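Local coordinates for protein putative tautomerase (PDB 3RY0) that is a putative tautomerase of undetermined detailed function, a small beta-alpha-beta protein of the MIF clan found in an assembly of six copies, at residues A26-E29 with P34-A37; R4-E9 with E48-G53. All coordinates share one frame; numbering follows the deposited sequence.

How the contacts relate
Both contacts belong to one tautomerase fold and lie on opposite sides of the chain's centre, contact 1 within the beta-alpha-beta unit and contact 2 joining its first strand to a later one. Contact 1 joins the end of helix 13-31 to the loop before strand 39-45, its centre about 18 Å from that of the chain; contact 2 is deeper, about 9 Å out, and joins strand 2-8 to strand 50-52. Their centres are about 26 Å apart and their nearest atoms about 10 Å, so they do not touch within one chain, although contact 1 is nested in the loop that contact 2 closes. The assembly brings the segments together: Glu36 packs on Val52 of a neighbouring subunit, in the 48-53 segment.

Contact 1: residues A26-E29 with P34-A37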
loop_
_atom_site.group_PDB
_atom_site.type_symbol
_atom_site.label_atom_id
_atom_site.label_comp_id
_atom_site.label_asym_id
_atom_site.label_seq_id
_atom_site.Cartn_x
_atom_site.Cartn_y
_atom_site.Cartn_z
ATOM N N ALA A 26 -8.726 -2.063 -19.392
ATOM C CA ALA A 26 -9.377 -3.169 -18.729
ATOM C C ALA A 26 -10.325 -2.642 -17.680
ATOM O O ALA A 26 -11.459 -3.109 -17.543
ATOM C CB ALA A 26 -8.361 -4.060 -18.037
ATOM N N ALA A 27 -9.911 -1.651 -16.849
ATOM C CA ALA A 27 -10.825 -1.086 -15.837
ATOM C C ALA A 27 -11.996 -0.360 -16.563
ATOM O O ALA A 27 -13.174 -0.509 -16.099
ATOM C CB ALA A 27 -10.055 -0.093 -14.932
ATOM N N HIS A 28 -11.694 0.368 -17.632
ATOM C CA HIS A 28 -12.812 1.030 -18.371
ATOM C C HIS A 28 -13.856 0.088 -18.864
ATOM O O HIS A 28 -15.058 0.310 -18.613
ATOM C CB HIS A 28 -12.202 1.834 -19.507
ATOM C CG HIS A 28 -13.200 2.506 -20.418
ATOM N ND1 HIS A 28 -14.080 3.471 -19.971
ATOM C CD2 HIS A 28 -13.512 2.279 -21.712
ATOM C CE1 HIS A 28 -14.865 3.836 -20.981
ATOM N NE2 HIS A 28 -14.528 3.124 -22.046
ATOM N N GLU A 29 -13.431 -0.997 -19.508
ATOM C CA GLU A 29 -14.441 -1.911 -20.084
ATOM C C GLU A 29 -15.162 -2.675 -19.047
ATOM O O GLU A 29 -16.400 -2.935 -19.225
ATOM C CB GLU A 29 -13.773 -2.868 -21.018
ATOM C CG GLU A 29 -13.043 -2.310 -22.208
ATOM C CD GLU A 29 -13.830 -1.264 -23.027
ATOM O OE1 GLU A 29 -15.016 -1.003 -22.824
ATOM O OE2 GLU A 29 -13.156 -0.701 -23.930
ATOM N N PRO A 34 -14.982 6.041 -16.639
ATOM C CA PRO A 34 -14.301 6.790 -17.677
ATOM C C PRO A 34 -12.760 6.675 -17.582
ATOM O O PRO A 34 -12.256 6.623 -16.419
ATOM C CB PRO A 34 -14.792 8.259 -17.461
ATOM C CG PRO A 34 -16.093 8.047 -16.731
ATOM C CD PRO A 34 -15.888 6.862 -15.829
ATOM N N VAL A 35 -12.025 6.592 -18.676
ATOM C CA VAL A 35 -10.571 6.448 -18.570
ATOM C C VAL A 35 -9.909 7.507 -17.741
ATOM O O VAL A 35 -8.973 7.235 -16.968
ATOM C CB VAL A 35 -9.784 6.192 -19.869
ATOM C CG1 VAL A 35 -10.306 4.944 -20.588
ATOM C CG2 VAL A 35 -9.813 7.355 -20.767
ATOM N N GLU A 36 -10.427 8.721 -17.759
ATOM C CA GLU A 36 -9.813 9.805 -17.048
ATOM C C GLU A 36 -10.000 9.646 -15.524
ATOM O O GLU A 36 -9.323 10.385 -14.724
ATOM C CB GLU A 36 -10.464 11.102 -17.517
ATOM C CG GLU A 36 -9.817 12.308 -16.839
ATOM C CD GLU A 36 -8.401 12.694 -17.405
ATOM O OE1 GLU A 36 -7.873 12.068 -18.382
ATOM O OE2 GLU A 36 -7.887 13.730 -16.940
ATOM N N ALA A 37 -10.892 8.774 -15.082
ATOM C CA ALA A 37 -11.048 8.514 -13.659
ATOM C C ALA A 37 -10.156 7.388 -13.164
ATOM O O ALA A 37 -10.183 7.057 -11.945
ATOM C CB ALA A 37 -12.530 8.128 -13.398
#
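In the beta-alpha-beta crossover of this MIF-clan protein, the chain leaves helix 13-31 and turns back toward strand 39-45, and here His28, in the last part of the helix, meets Pro34 and Val35 of the connecting loop. The contact is small and lies at the surface, with 113 Å² buried in total, and it is held by van der Waals and CH-pi contact, with no hydrogen bond running directly between the two segments. The main element is a CH-pi approach in which the methyl CG1 of Val35 sits 4.2 Å from the centroid of the His28 imidazole, 29° off the ring normal. The methyl is therefore off-centre, and accordingly its closest ring atom is on the stem side, His28 CG at 3.8 Å from Val35 CG1. The torsion of His28 explains the reach: with CG anti to the backbone N (chi1 176°), the ring extends from the helix toward the loop. On Val35, CG1 is the branch anti to the carbonyl carbon (chi1 -57°), and the two side chains cross obliquely. Farther round the imidazole, His28 ND1 comes within 4.0 Å of Pro34 CA, although the CB of this proline is directed away from the helix. The polar partner of ND1 lies just before the loop segment: it is hydrogen-bonded to the carbonyl oxygen of Thr33, which can only accept, so ND1 supplies the proton. That bond restrains the rotation of the ring while Val35 CG1 packs against it. Beyond the contact, Glu36 forms a salt bridge with Arg60 of a neighbouring subunit. The loop itself is wound into a short 3-10 turn, closed by a backbone hydrogen bond of 2.9 Å from Ala37 N to Pro34 O.

Contact 2: residues R4-E9 with E48-G53; sequences RVTLLE and ERWFVG
The indole of Trp50 is the flat group of this contact: Leu8 lies over one face, the carbonyl oxygen of Thr6 meets the edge in the ring plane, and the methyl of Thr6 lies to the other side of that plane. The contact joins strand 2-8, the first strand of the beta-alpha-beta unit, to strand 50-52, which forms a hairpin with strand 55-56. The strand axes run nearly perpendicular, at 85°, and approach no closer than 10.1 Å, so side chains rather than backbone pairing bridge the gap. Leu8 CG stands 4.1 Å above the indole plane but offset toward the rim, and the methyl Leu8 CD2 reaches 3.9 Å from Trp50 CE3. On the other strand, CG of Trp50 is anti to its backbone N (chi1 -172°), which sends the six-membered ring toward strand 2-8. Its far end then meets backbone: Trp50 CH2 is 3.5 Å from Thr6 O, and Trp50 CZ3 is 3.7 Å from Leu7 C, an oblique approach. Thr6 turns its two branches to different tasks. Its OG1 is hydrogen-bonded to Arg4 of a neighbouring subunit, and more weakly to Glu43 of the same chain, which leaves the methyl for the indole. Trp50 also packs on Val57 in its own chain, on Ile41 of one neighbouring subunit and on Leu2 of another, so the ring is buried at a junction of three chains. Both strands extend into antiparallel sheets with neighbours, residues 4-6 with one subunit and 50-52 with a different one. Within the chain, on the methyl side the apolar touch is Thr6 CG2, 3.7 Å from Trp50 CZ3.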
loop_
_atom_site.group_PDB
_atom_site.type_symbol
_atom_site.label_atom_id
_atom_site.label_comp_id
_atom_site.label_asym_id
_atom_site.label_seq_id
_atom_site.Cartn_x
_atom_site.Cartn_y
_atom_site.Cartn_z
ATOM N N ARG A 4 -2.420 0.011 -8.400
ATOM C CA ARG A 4 -1.003 0.103 -8.016
ATOM C C ARG A 4 -0.376 -1.188 -8.462
ATOM O O ARG A 4 -0.776 -2.260 -7.979
ATOM C CB ARG A 4 -0.829 0.254 -6.512
ATOM C CG ARG A 4 0.565 0.694 -6.144
ATOM C CD ARG A 4 0.656 1.248 -4.628
ATOM N NE ARG A 4 1.474 2.491 -4.662
ATOM C CZ ARG A 4 1.146 3.761 -4.338
ATOM N NH1 ARG A 4 2.120 4.616 -4.510
ATOM N NH2 ARG A 4 -0.026 4.263 -3.730
ATOM N N VAL A 5 0.653 -1.099 -9.298
ATOM C CA VAL A 5 1.299 -2.291 -9.816
ATOM C C VAL A 5 2.680 -2.385 -9.183
ATOM O O VAL A 5 3.432 -1.368 -9.149
ATOM C CB VAL A 5 1.490 -2.179 -11.329
ATOM C CG1 VAL A 5 2.187 -3.408 -11.968
ATOM C CG2 VAL A 5 0.202 -1.861 -11.987
ATOM N N THR A 6 3.055 -3.586 -8.740
ATOM C CA THR A 6 4.427 -3.779 -8.274
ATOM C C THR A 6 5.120 -4.779 -9.246
ATOM O O THR A 6 4.630 -5.892 -9.391
ATOM C CB THR A 6 4.362 -4.390 -6.860
ATOM O OG1 THR A 6 3.600 -3.549 -5.980
ATOM C CG2 THR A 6 5.801 -4.493 -6.252
ATOM N N LEU A 7 6.198 -4.314 -9.831
ATOM C CA LEU A 7 6.943 -5.082 -10.843
ATOM C C LEU A 7 8.334 -5.197 -10.471
ATOM O O LEU A 7 8.843 -4.298 -9.869
ATOM C CB LEU A 7 7.035 -4.307 -12.193
ATOM C CG LEU A 7 5.767 -3.913 -12.915
ATOM C CD1 LEU A 7 6.125 -3.298 -14.292
ATOM C CD2 LEU A 7 4.869 -5.204 -13.104
ATOM N N LEU A 8 9.050 -6.239 -10.895
ATOM C CA LEU A 8 10.530 -6.207 -10.813
ATOM C C LEU A 8 11.108 -5.177 -11.706
ATOM O O LEU A 8 10.590 -4.985 -12.873
ATOM C CB LEU A 8 11.126 -7.521 -11.242
ATOM C CG LEU A 8 10.989 -8.632 -10.267
ATOM C CD1 LEU A 8 11.273 -10.023 -10.984
ATOM C CD2 LEU A 8 12.003 -8.489 -9.104
ATOM N N GLU A 9 12.211 -4.579 -11.274
ATOM C CA GLU A 9 13.061 -3.753 -12.120
ATOM C C GLU A 9 13.424 -4.468 -13.418
ATOM O O GLU A 9 13.529 -5.671 -13.507
ATOM C CB GLU A 9 14.362 -3.300 -11.359
ATOM C CG GLU A 9 14.148 -2.211 -10.356
ATOM C CD GLU A 9 15.404 -1.788 -9.596
ATOM O OE1 GLU A 9 16.475 -2.436 -9.762
ATOM O OE2 GLU A 9 15.338 -0.853 -8.806
ATOM N N GLU A 48 16.753 -7.937 -5.308
ATOM C CA GLU A 48 17.297 -8.260 -3.983
ATOM C C GLU A 48 16.288 -7.956 -2.925
ATOM O O GLU A 48 16.457 -8.371 -1.776
ATOM C CB GLU A 48 18.563 -7.425 -3.687
ATOM C CG GLU A 48 19.731 -7.712 -4.578
ATOM C CD GLU A 48 19.659 -7.143 -5.955
ATOM O OE1 GLU A 48 18.862 -6.165 -6.192
ATOM O OE2 GLU A 48 20.394 -7.739 -6.792
ATOM N N ARG A 49 15.180 -7.265 -3.269
ATOM C CA ARG A 49 14.202 -6.834 -2.269
ATOM C C ARG A 49 12.863 -7.465 -2.496
ATOM O O ARG A 49 11.843 -7.089 -1.847
ATOM C CB ARG A 49 14.107 -5.321 -2.243
ATOM C CG ARG A 49 15.374 -4.669 -1.796
ATOM C CD ARG A 49 15.169 -3.166 -1.573
ATOM N NE ARG A 49 16.478 -2.562 -1.308
ATOM C CZ ARG A 49 16.844 -1.333 -1.692
ATOM N NH1 ARG A 49 16.017 -0.572 -2.413
ATOM N NH2 ARG A 49 18.075 -0.898 -1.408
ATOM N N TRP A 50 12.768 -8.497 -3.325
ATOM C CA TRP A 50 11.550 -9.261 -3.613
ATOM C C TRP A 50 11.848 -10.647 -3.253
ATOM O O TRP A 50 12.813 -11.222 -3.836
ATOM C CB TRP A 50 11.210 -9.111 -5.086
ATOM C CG TRP A 50 9.894 -9.688 -5.498
ATOM C CD1 TRP A 50 9.370 -10.956 -5.263
ATOM C CD2 TRP A 50 8.880 -9.006 -6.262
ATOM N NE1 TRP A 50 8.125 -11.113 -5.824
ATOM C CE2 TRP A 50 7.800 -9.900 -6.447
ATOM C CE3 TRP A 50 8.838 -7.746 -6.903
ATOM C CZ2 TRP A 50 6.659 -9.546 -7.171
ATOM C CZ3 TRP A 50 7.683 -7.414 -7.576
ATOM C CH2 TRP A 50 6.613 -8.283 -7.682
ATOM N N PHE A 51 11.111 -11.237 -2.332
ATOM C CA PHE A 51 11.367 -12.664 -1.861
ATOM C C PHE A 51 10.177 -13.544 -2.181
ATOM O O PHE A 51 9.020 -13.153 -2.069
ATOM C CB PHE A 51 11.625 -12.685 -0.331
ATOM C CG PHE A 51 12.800 -11.812 0.109
ATOM C CD1 PHE A 51 13.987 -12.446 0.406
ATOM C CD2 PHE A 51 12.674 -10.382 0.260
ATOM C CE1 PHE A 51 15.046 -11.700 0.747
ATOM C CE2 PHE A 51 13.733 -9.632 0.574
ATOM C CZ PHE A 51 15.006 -10.287 0.850
ATOM N N VAL A 52 10.514 -14.792 -2.609
ATOM C CA VAL A 52 9.562 -15.876 -2.736
ATOM C C VAL A 52 10.223 -17.086 -2.085
ATOM O O VAL A 52 11.393 -17.336 -2.280
ATOM C CB VAL A 52 9.340 -16.218 -4.242
ATOM C CG1 VAL A 52 8.194 -17.287 -4.405
ATOM C CG2 VAL A 52 8.990 -14.966 -5.047
ATOM N N GLY A 53 9.431 -17.739 -1.243
ATOM C CA GLY A 53 10.031 -18.883 -0.546
ATOM C C GLY A 53 11.151 -18.504 0.362
ATOM O O GLY A 53 12.040 -19.332 0.629
#